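Local coordinates for protein spydx (Streptococcus pyogenes, PDB 2J43) that binds alpha-glucans such as host lung glycogen through two family 41 carbohydrate-binding modules, the part present here of a larger, probable pullulanase that cleaves alpha-1,6-glucosidic linkages, at residues Val202-Lys205 / Lys210-Asn213; Leu114-His119 / Asn168-Leu173; Thr11-Glu16 / Glu77-Asp82; Leu5-Lys10 / Leu21-Trp26. All blocks are in the same frame, centred on the assembly; numbering follows the deposited sequence.

In the fold
Starting from the N terminus, contact 4 closes first, setting strand 4-9 against strand 21-27 across the core of the first module. Contact 3 crosses it along the chain: it opens from the loop joining those two strands and closes at 77-82, after strand 66-73. They touch, chiefly around Leu21, their centres about 11 Å apart. In the second module, contact 2 spans the interior from strand 113-119 to strand 170-176, and contact 1 follows in series, folding 210-213 back on strand 201-205, the sheet neighbour of 113-119. Contacts 1 and 2 lie about 8 Å apart by centres, on the opposite side of the chain's centre from contacts 3 and 4.

Contact 1. Residues Val202-Lys205 / Lys210-Asn213; sequences VFVK and KVYN
Phe203 and Tyr212 share a first torsion that turns CG away from their own carbonyl carbon (chi1 -55° and -61°), and each ring thereby comes edge-on to the other residue's backbone oxygen. They form the single antiparallel, hydrogen-bonded pair of a hairpin-like return at the border of the second module's beta sandwich, where the chain beyond strand 201-205 folds back on it. Phe203 N gives a bond of 2.9 Å to Tyr212 O, reaching it from 22° outside the carbonyl plane. The return bond, Tyr212 N to Phe203 O, is 3.0 Å and lies in the carbonyl plane. Phe203 O also sits in the plane of the Tyr212 ring, 3.4 Å from its CD2, while Tyr212 O faces CD2 of Phe203 at 3.6 Å. Asp208, in the connecting turn, takes the Tyr212 hydroxyl and the Lys205 ammonium, tying both to that turn. Val202 packs on Phe193, Val204 on Tyr191, and the partly exposed Val211 on both rings. Val211 sends its CG1 obliquely against Val202, 3.7 Å from CB, and Val204 CG1 rests 3.6 Å from Lys210 O. Past the paired residues the two chain segments separate and one water fills in: it accepts from Lys205 N at 2.9 Å and lies 2.7 Å from Lys210 O, to which it can donate.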
# COMPACT_ATOMS: atom_id res chain seq x y z
N VAL A 202 1.46 6.27 -5.03
CA VAL A 202 2.56 5.90 -5.86
C VAL A 202 3.88 6.12 -5.16
O VAL A 202 3.99 6.80 -4.11
CB VAL A 202 2.51 6.60 -7.24
CG1 VAL A 202 1.22 6.25 -7.99
CG2 VAL A 202 2.67 8.09 -7.10
N PHE A 203 4.93 5.54 -5.74
CA PHE A 203 6.20 5.43 -5.08
C PHE A 203 7.28 5.69 -6.09
O PHE A 203 7.33 5.07 -7.16
CB PHE A 203 6.37 4.03 -4.48
CG PHE A 203 5.24 3.67 -3.57
CD1 PHE A 203 5.36 3.84 -2.22
CD2 PHE A 203 4.04 3.24 -4.08
CE1 PHE A 203 4.24 3.59 -1.38
CE2 PHE A 203 2.96 2.97 -3.26
CZ PHE A 203 3.07 3.15 -1.90
N VAL A 204 8.12 6.68 -5.79
CA VAL A 204 9.32 6.99 -6.57
C VAL A 204 10.53 7.08 -5.68
O VAL A 204 10.41 7.22 -4.46
CB VAL A 204 9.19 8.31 -7.43
CG1 VAL A 204 8.24 8.08 -8.63
CG2 VAL A 204 8.75 9.43 -6.59
N LYS A 205 11.72 6.87 -6.25
CA LYS A 205 12.92 6.86 -5.45
C LYS A 205 14.16 7.39 -6.18
O LYS A 205 14.23 7.28 -7.40
CB LYS A 205 13.24 5.41 -5.01
CG LYS A 205 13.36 4.39 -6.13
CD LYS A 205 13.77 3.01 -5.53
CE LYS A 205 13.86 1.93 -6.56
NZ LYS A 205 15.00 2.09 -7.54
N LYS A 210 11.12 5.67 -13.04
CA LYS A 210 9.85 4.96 -13.03
C LYS A 210 8.96 5.33 -11.87
O LYS A 210 9.47 5.46 -10.77
CB LYS A 210 10.12 3.45 -12.92
CG LYS A 210 10.70 2.86 -14.17
CD LYS A 210 10.95 1.36 -13.97
CE LYS A 210 10.94 0.59 -15.29
NZ LYS A 210 11.09 -0.90 -15.09
N VAL A 211 7.66 5.44 -12.13
CA VAL A 211 6.62 5.49 -11.09
C VAL A 211 6.15 4.08 -10.82
O VAL A 211 5.75 3.37 -11.73
CB VAL A 211 5.37 6.22 -11.54
CG1 VAL A 211 4.42 6.45 -10.37
CG2 VAL A 211 5.73 7.54 -12.16
N TYR A 212 6.17 3.71 -9.54
CA TYR A 212 5.80 2.39 -9.09
C TYR A 212 4.49 2.53 -8.35
O TYR A 212 4.21 3.54 -7.71
CB TYR A 212 6.87 1.82 -8.19
CG TYR A 212 8.21 1.66 -8.84
CD1 TYR A 212 8.53 0.49 -9.52
CD2 TYR A 212 9.16 2.64 -8.74
CE1 TYR A 212 9.74 0.34 -10.11
CE2 TYR A 212 10.44 2.50 -9.31
CZ TYR A 212 10.70 1.33 -10.03
OH TYR A 212 11.94 1.11 -10.63
N ASN A 213 3.67 1.48 -8.47
CA ASN A 213 2.36 1.44 -7.83
C ASN A 213 2.37 0.67 -6.48
O ASN A 213 1.33 0.41 -5.92
CB ASN A 213 1.33 0.89 -8.80
CG ASN A 213 1.51 -0.58 -9.08
OD1 ASN A 213 2.14 -1.31 -8.32
ND2 ASN A 213 0.99 -1.01 -10.22
O HOH W 1 11.38 6.13 -9.01

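Contact 2. Residues Leu114-His119 / Asn168-Leu173; sequences LRINYH and NEIGFL
The buried interior of the second module's beta sandwich is filled here by side chains from two facing strands, 113-119 and 170-176, with Ile116 set against Phe172 and Leu114 against Ile170. The strand segments run in roughly the same direction, 27° apart, and their axes pass 10.4 Å from each other, a spacing bridged by side chains and not by backbone bonds. Ile116 and Phe172 approach from opposite directions. The delta methyl of Ile116 stands over one face of the phenyl ring in a CH-pi contact, CD1 lying 3.8 Å from the centroid of the Phe172 ring and 16° off its normal. Its position is a little displaced toward the rim, which makes CG the nearest ring atom. The other branch of the same isoleucine serves the ring too: Ile116 CG2 is 3.8 Å from CE1 of Phe172, so both branches of the isoleucine lie against the ring. Phe172 CG sits between its own backbone N and carbonyl carbon (chi1 65°), a setting that turns one ring face to Ile116. Next to this pair, Leu114 crosses Ile170 at a slant. Ile170 is modelled in two conformers; in the one described, Leu114 CD2 lies 3.8 Å from Ile170 CG2. Around this pairing, Val130 of strand 128-134 packs on both Ile116 and Phe172, Phe193 of strand 191-193 touches Leu114 and Ile170, and strand 113-119 is itself held between strands 156-162 and 201-205.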
# COMPACT_ATOMS: atom_id res chain seq x y z
N LEU A 114 -4.01 11.71 -4.71
CA LEU A 114 -2.95 10.76 -4.97
C LEU A 114 -1.84 11.13 -3.98
O LEU A 114 -1.42 12.28 -3.92
CB LEU A 114 -2.42 10.86 -6.40
CG LEU A 114 -1.37 9.81 -6.78
CD1 LEU A 114 -1.94 8.40 -6.75
CD2 LEU A 114 -0.61 10.04 -8.12
N ARG A 115 -1.38 10.19 -3.15
CA ARG A 115 -0.12 10.39 -2.41
C ARG A 115 1.09 10.01 -3.25
O ARG A 115 1.17 8.88 -3.78
CB ARG A 115 -0.09 9.54 -1.13
CG ARG A 115 1.17 9.73 -0.32
CD ARG A 115 1.12 9.23 1.11
NE ARG A 115 0.12 9.90 1.91
CZ ARG A 115 -0.12 9.62 3.20
NH1 ARG A 115 0.53 8.65 3.81
NH2 ARG A 115 -1.04 10.33 3.86
N ILE A 116 2.04 10.94 -3.35
CA ILE A 116 3.32 10.69 -3.97
C ILE A 116 4.34 10.50 -2.86
O ILE A 116 4.62 11.42 -2.11
CB ILE A 116 3.71 11.87 -4.87
CG1 ILE A 116 2.68 11.99 -6.00
CG2 ILE A 116 5.17 11.69 -5.34
CD1 ILE A 116 2.83 13.25 -6.89
N ASN A 117 4.88 9.30 -2.76
CA ASN A 117 5.91 8.96 -1.81
C ASN A 117 7.27 9.01 -2.51
O ASN A 117 7.41 8.49 -3.64
CB ASN A 117 5.70 7.52 -1.30
CG ASN A 117 4.44 7.33 -0.54
OD1 ASN A 117 4.39 7.63 0.66
ND2 ASN A 117 3.35 6.87 -1.23
N TYR A 118 8.26 9.63 -1.88
CA TYR A 118 9.58 9.73 -2.48
C TYR A 118 10.60 9.32 -1.46
O TYR A 118 10.62 9.91 -0.41
CB TYR A 118 9.92 11.19 -2.91
CG TYR A 118 11.33 11.28 -3.45
CD1 TYR A 118 11.63 10.74 -4.70
CD2 TYR A 118 12.38 11.86 -2.72
CE1 TYR A 118 12.93 10.75 -5.20
CE2 TYR A 118 13.68 11.91 -3.23
CZ TYR A 118 13.94 11.34 -4.46
OH TYR A 118 15.23 11.37 -4.97
N HIS A 119 11.43 8.33 -1.79
CA HIS A 119 12.47 7.80 -0.93
C HIS A 119 13.84 8.05 -1.58
O HIS A 119 13.97 7.91 -2.81
CB HIS A 119 12.25 6.29 -0.68
CG HIS A 119 13.09 5.73 0.44
ND1 HIS A 119 14.36 5.26 0.25
CD2 HIS A 119 12.80 5.52 1.75
CE1 HIS A 119 14.86 4.85 1.41
NE2 HIS A 119 13.92 4.98 2.33
N ASN A 168 -7.67 11.58 -15.10
CA ASN A 168 -7.13 10.38 -15.75
C ASN A 168 -5.63 10.22 -15.66
O ASN A 168 -5.15 9.10 -15.60
CB ASN A 168 -7.44 10.38 -17.25
CG ASN A 168 -8.92 10.36 -17.53
OD1 ASN A 168 -9.65 9.52 -17.00
ND2 ASN A 168 -9.36 11.28 -18.38
N GLU A 169 -4.88 11.34 -15.72
CA GLU A 169 -3.42 11.30 -15.81
C GLU A 169 -2.78 12.45 -15.00
O GLU A 169 -3.33 13.55 -14.98
CB GLU A 169 -3.01 11.40 -17.28
CG GLU A 169 -1.62 10.90 -17.56
CD GLU A 169 -1.35 10.70 -19.05
OE1 GLU A 169 -2.17 10.05 -19.73
OE2 GLU A 169 -0.30 11.21 -19.54
N ILE A 170 -1.72 12.14 -14.26
CA ILE A 170 -0.96 13.16 -13.52
C ILE A 170 0.47 13.09 -13.99
O ILE A 170 0.97 12.04 -14.34
CB ILE A 170 -1.05 12.95 -11.96
CG1 ILE A 170 -0.30 14.04 -11.18
CG2 ILE A 170 -0.46 11.62 -11.54
CD1 ILE A 170 -0.45 13.88 -9.65
N GLY A 171 1.13 14.25 -13.99
CA GLY A 171 2.54 14.32 -14.21
C GLY A 171 3.13 15.02 -12.99
O GLY A 171 2.49 15.85 -12.34
N PHE A 172 4.35 14.64 -12.70
CA PHE A 172 5.08 15.28 -11.63
C PHE A 172 6.58 15.10 -11.78
O PHE A 172 7.09 14.32 -12.59
CB PHE A 172 4.57 14.78 -10.26
CG PHE A 172 4.80 13.32 -9.99
CD1 PHE A 172 5.95 12.86 -9.30
CD2 PHE A 172 3.89 12.38 -10.40
CE1 PHE A 172 6.12 11.51 -9.06
CE2 PHE A 172 4.09 11.02 -10.11
CZ PHE A 172 5.20 10.63 -9.45
N LEU A 173 7.33 15.86 -10.98
CA LEU A 173 8.76 15.76 -10.98
C LEU A 173 9.27 16.06 -9.60
O LEU A 173 8.71 16.88 -8.92
CB LEU A 173 9.38 16.73 -11.99
CG LEU A 173 10.81 16.43 -12.41
CD1 LEU A 173 11.06 15.05 -13.02
CD2 LEU A 173 11.37 17.52 -13.38

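Contact 3. Residues Thr11-Glu16 / Glu77-Asp82; sequences TLPAGE and ENLSKD
Pro13 offers CB and CG of its pyrrolidine ring to Leu79, whose side chain crosses it at about a right angle. Pro13 CB lies 3.8 Å from Leu79 CD1, and the proline CG is 3.9 Å from Leu79 CB, so both the root and one methyl of the leucine rest on the ring. Pro13 also opens a type II beta turn. Gly15 takes its third position with a positive phi of 73°, and the turn is closed by a long bond of 3.3 Å from Glu16 N to Pro13 O. Glu16 then folds back: its chain is bent at chi2 (-80°), which brings the carboxylate alongside the same leucine, OE2 being 4.0 Å from Leu79 CD1. That oxygen accepts from Asn73 ND2, which is also bonded to Glu77 OE1. The two acidic oxygens, Glu16 OE2 and Glu77 OE1, are 4.6 Å apart, and the shared amide probably eases their repulsion. Within 77-82, Asn78 ND2 donates to Asp82 OD1 at 3.0 Å, from the anti side and well out of the carboxylate plane. Leu79 also rests on Leu21, and Pro13 on Ile71. The arrangement is loop-on-loop packing at one end of a beta sandwich, joining the connection between strands 4-9 and 21-27 to that between strands 66-73 and 83-86.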
# COMPACT_ATOMS: atom_id res chain seq x y z
N THR A 11 -13.20 -4.38 7.69
CA THR A 11 -14.46 -4.76 8.32
C THR A 11 -14.64 -6.27 8.36
O THR A 11 -14.71 -6.91 7.30
CB THR A 11 -15.65 -4.22 7.51
OG1 THR A 11 -15.48 -2.80 7.25
CG2 THR A 11 -16.93 -4.30 8.32
N LEU A 12 -14.85 -6.81 9.55
CA LEU A 12 -15.10 -8.22 9.69
C LEU A 12 -16.57 -8.52 9.54
O LEU A 12 -17.37 -7.56 9.61
CB LEU A 12 -14.59 -8.66 11.07
CG LEU A 12 -13.07 -8.45 11.30
CD1 LEU A 12 -12.71 -8.87 12.72
CD2 LEU A 12 -12.25 -9.16 10.30
N PRO A 13 -16.92 -9.78 9.32
CA PRO A 13 -18.32 -10.16 9.06
C PRO A 13 -19.28 -9.58 10.12
O PRO A 13 -19.06 -9.73 11.33
CB PRO A 13 -18.26 -11.67 9.03
CG PRO A 13 -16.84 -11.95 8.49
CD PRO A 13 -16.01 -10.95 9.18
N ALA A 14 -20.37 -8.97 9.64
CA ALA A 14 -21.32 -8.25 10.47
C ALA A 14 -21.90 -9.12 11.57
O ALA A 14 -22.41 -10.21 11.32
CB ALA A 14 -22.49 -7.75 9.61
N GLY A 15 -21.86 -8.59 12.79
CA GLY A 15 -22.48 -9.24 13.93
C GLY A 15 -21.80 -10.47 14.49
O GLY A 15 -22.33 -11.09 15.39
N GLU A 16 -20.62 -10.84 13.97
CA GLU A 16 -19.94 -12.01 14.45
C GLU A 16 -18.91 -11.58 15.50
O GLU A 16 -18.19 -10.59 15.32
CB GLU A 16 -19.19 -12.69 13.29
CG GLU A 16 -20.08 -13.45 12.35
CD GLU A 16 -20.48 -14.82 12.83
OE1 GLU A 16 -20.15 -15.24 13.97
OE2 GLU A 16 -21.19 -15.46 12.07
N GLU A 77 -19.35 -21.85 8.43
CA GLU A 77 -19.69 -21.04 7.29
C GLU A 77 -18.44 -20.37 6.71
O GLU A 77 -17.57 -19.92 7.46
CB GLU A 77 -20.67 -19.94 7.67
CG GLU A 77 -22.03 -20.41 8.10
CD GLU A 77 -22.88 -19.19 8.40
OE1 GLU A 77 -23.06 -18.89 9.56
OE2 GLU A 77 -23.31 -18.50 7.45
N ASN A 78 -18.36 -20.30 5.38
CA ASN A 78 -17.34 -19.50 4.71
C ASN A 78 -17.93 -18.11 4.52
O ASN A 78 -18.76 -17.84 3.57
CB ASN A 78 -16.91 -20.19 3.41
CG ASN A 78 -15.87 -19.41 2.62
OD1 ASN A 78 -15.51 -18.28 2.97
ND2 ASN A 78 -15.33 -20.06 1.56
N LEU A 79 -17.57 -17.18 5.41
CA LEU A 79 -18.22 -15.87 5.44
C LEU A 79 -17.70 -14.90 4.38
O LEU A 79 -18.45 -14.03 3.91
CB LEU A 79 -18.06 -15.25 6.85
CG LEU A 79 -18.70 -16.05 7.96
CD1 LEU A 79 -18.31 -15.47 9.29
CD2 LEU A 79 -20.25 -16.06 7.77
N SER A 80 -16.42 -15.00 4.03
CA SER A 80 -15.78 -14.10 3.08
C SER A 80 -15.85 -14.51 1.60
O SER A 80 -15.63 -13.69 0.72
CB SER A 80 -14.31 -13.88 3.44
OG SER A 80 -13.65 -15.12 3.44
N LYS A 81 -16.07 -15.80 1.39
CA LYS A 81 -15.66 -16.56 0.19
C LYS A 81 -14.14 -16.71 0.18
O LYS A 81 -13.41 -16.00 0.88
CB LYS A 81 -16.12 -15.97 -1.14
CG LYS A 81 -17.59 -15.61 -1.21
CD LYS A 81 -17.90 -14.89 -2.57
CE LYS A 81 -19.38 -14.47 -2.67
NZ LYS A 81 -19.71 -13.92 -4.03
N ASP A 82 -13.66 -17.66 -0.60
CA ASP A 82 -12.22 -17.81 -0.73
C ASP A 82 -11.60 -16.58 -1.40
O ASP A 82 -12.17 -16.06 -2.36
CB ASP A 82 -11.90 -19.00 -1.64
CG ASP A 82 -12.28 -20.32 -1.10
OD1 ASP A 82 -12.83 -20.50 0.01
OD2 ASP A 82 -11.98 -21.35 -1.82

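Contact 4. Residues Leu5-Lys10 / Leu21-Trp26; sequences LRMHFK and LGLWVW
Leu23 packs by its two methyls against Met7 and Phe9, and the direct contact between the two strands is wholly apolar. CD2 of Leu23 meets the selenium of Met7, a selenomethionine, at 4.0 Å. The second methyl, CD1, comes 3.9 Å from CZ of Phe9, approaching that ring obliquely. The first torsion of Leu23 extends CG directly away from the backbone N and carries it toward the facing sheet (chi1 -177°), and the second spreads the methyls to the two partners. Met7 bends at its last torsion (chi3 63°), folding the terminal methyl away from a straight chain, so that selenium itself is the atom facing the leucine. The nearest alpha carbons, Met7 CA and Leu23 CA, are 10.2 Å apart, the separation of facing layers in a beta sandwich. Strand 4-9 is central in the mixed sheet of this first module, and strand 21-27 lies in the antiparallel sheet opposite. Other apolar side chains complete the packing: Leu55 and Val57 touch Leu23, while Ile97 touches both Met7 and Phe9. The alternate residues, on the opposite faces of the strands, make polar and ring contacts. Arg6 makes a salt bridge through NE with Asp56, and the His8 ring stacks on Trp96. On the other strand, Trp24 meets Trp36 edge-to-face, and CZ3 of Trp26 lies at the edge of the Trp24 ring, in its plane.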
# COMPACT_ATOMS: atom_id res chain seq x y z
N LEU A 5 3.05 -12.23 7.20
CA LEU A 5 2.22 -11.30 6.48
C LEU A 5 1.25 -10.65 7.46
O LEU A 5 0.39 -11.33 8.02
CB LEU A 5 1.42 -12.03 5.39
CG LEU A 5 0.50 -11.17 4.49
CD1 LEU A 5 1.31 -10.17 3.66
CD2 LEU A 5 -0.37 -12.00 3.60
N ARG A 6 1.40 -9.36 7.69
CA ARG A 6 0.43 -8.64 8.54
C ARG A 6 -0.78 -8.26 7.73
O ARG A 6 -0.68 -7.45 6.81
CB ARG A 6 1.08 -7.40 9.15
CG ARG A 6 0.13 -6.49 9.90
CD ARG A 6 0.75 -5.59 10.96
NE ARG A 6 1.39 -6.39 12.00
CZ ARG A 6 2.11 -5.88 12.97
NH1 ARG A 6 2.25 -4.57 13.03
NH2 ARG A 6 2.64 -6.65 13.90
N MSE A 7 -1.89 -8.92 8.05
CA MSE A 7 -3.13 -8.76 7.34
C MSE A 7 -4.03 -7.77 8.07
O MSE A 7 -4.42 -8.00 9.19
CB MSE A 7 -3.83 -10.10 7.17
CG MSE A 7 -2.98 -11.08 6.42
SE MSE A 7 -4.05 -12.63 5.84
CE MSE A 7 -5.27 -11.76 4.69
N HIS A 8 -4.32 -6.68 7.40
CA HIS A 8 -5.22 -5.66 7.88
C HIS A 8 -6.60 -5.84 7.27
O HIS A 8 -6.77 -5.84 6.04
CB HIS A 8 -4.72 -4.28 7.48
CG HIS A 8 -3.48 -3.85 8.18
ND1 HIS A 8 -2.22 -3.91 7.63
CD2 HIS A 8 -3.34 -3.25 9.40
CE1 HIS A 8 -1.36 -3.40 8.50
NE2 HIS A 8 -2.01 -3.01 9.57
N PHE A 9 -7.62 -6.00 8.12
CA PHE A 9 -8.98 -6.12 7.64
C PHE A 9 -9.74 -4.82 8.02
O PHE A 9 -9.74 -4.42 9.19
CB PHE A 9 -9.67 -7.33 8.26
CG PHE A 9 -9.05 -8.63 7.88
CD1 PHE A 9 -9.43 -9.24 6.71
CD2 PHE A 9 -8.09 -9.20 8.67
CE1 PHE A 9 -8.84 -10.44 6.31
CE2 PHE A 9 -7.52 -10.43 8.26
CZ PHE A 9 -7.91 -10.99 7.10
N LYS A 10 -10.42 -4.24 7.05
CA LYS A 10 -11.25 -3.04 7.29
C LYS A 10 -12.49 -3.35 8.12
O LYS A 10 -12.82 -2.65 9.12
CB LYS A 10 -11.72 -2.47 5.97
CG LYS A 10 -12.48 -1.10 6.10
CD LYS A 10 -11.47 0.05 6.10
CE LYS A 10 -11.75 1.11 7.18
NZ LYS A 10 -10.55 1.88 7.62
N LEU A 21 -15.00 -16.20 15.20
CA LEU A 21 -14.42 -15.99 13.86
C LEU A 21 -13.03 -16.63 13.71
O LEU A 21 -12.19 -16.56 14.59
CB LEU A 21 -14.28 -14.51 13.56
CG LEU A 21 -15.59 -13.78 13.29
CD1 LEU A 21 -15.31 -12.28 13.26
CD2 LEU A 21 -16.19 -14.34 12.00
N GLY A 22 -12.80 -17.26 12.55
CA GLY A 22 -11.49 -17.79 12.22
C GLY A 22 -10.93 -17.28 10.91
O GLY A 22 -11.69 -17.01 9.95
N LEU A 23 -9.61 -17.20 10.86
CA LEU A 23 -8.87 -16.92 9.61
C LEU A 23 -8.23 -18.23 9.18
O LEU A 23 -7.30 -18.74 9.78
CB LEU A 23 -7.78 -15.88 9.84
CG LEU A 23 -6.98 -15.44 8.62
CD1 LEU A 23 -7.93 -14.87 7.57
CD2 LEU A 23 -5.89 -14.39 8.96
N TRP A 24 -8.72 -18.74 8.05
CA TRP A 24 -8.39 -20.05 7.51
C TRP A 24 -7.46 -19.80 6.30
O TRP A 24 -7.81 -19.03 5.42
CB TRP A 24 -9.67 -20.77 7.07
CG TRP A 24 -9.41 -22.14 6.53
CD1 TRP A 24 -9.07 -22.48 5.24
CD2 TRP A 24 -9.49 -23.36 7.26
NE1 TRP A 24 -8.91 -23.85 5.16
CE2 TRP A 24 -9.14 -24.41 6.39
CE3 TRP A 24 -9.81 -23.67 8.61
CZ2 TRP A 24 -9.11 -25.75 6.81
CZ3 TRP A 24 -9.78 -24.99 9.03
CH2 TRP A 24 -9.43 -26.03 8.13
N VAL A 25 -6.24 -20.34 6.32
CA VAL A 25 -5.21 -19.96 5.36
C VAL A 25 -4.58 -21.16 4.62
O VAL A 25 -4.47 -22.25 5.16
CB VAL A 25 -4.09 -19.14 6.04
CG1 VAL A 25 -4.64 -17.86 6.60
CG2 VAL A 25 -3.43 -19.93 7.17
N TRP A 26 -4.21 -20.89 3.38
CA TRP A 26 -3.47 -21.85 2.58
C TRP A 26 -2.55 -21.17 1.61
O TRP A 26 -2.37 -19.95 1.64
CB TRP A 26 -4.44 -22.81 1.93
CG TRP A 26 -5.44 -22.27 0.91
CD1 TRP A 26 -5.36 -22.44 -0.44
CD2 TRP A 26 -6.71 -21.58 1.13
NE1 TRP A 26 -6.45 -21.90 -1.06
CE2 TRP A 26 -7.31 -21.38 -0.14
CE3 TRP A 26 -7.39 -21.11 2.26
CZ2 TRP A 26 -8.54 -20.74 -0.31
CZ3 TRP A 26 -8.61 -20.48 2.07
CH2 TRP A 26 -9.16 -20.29 0.80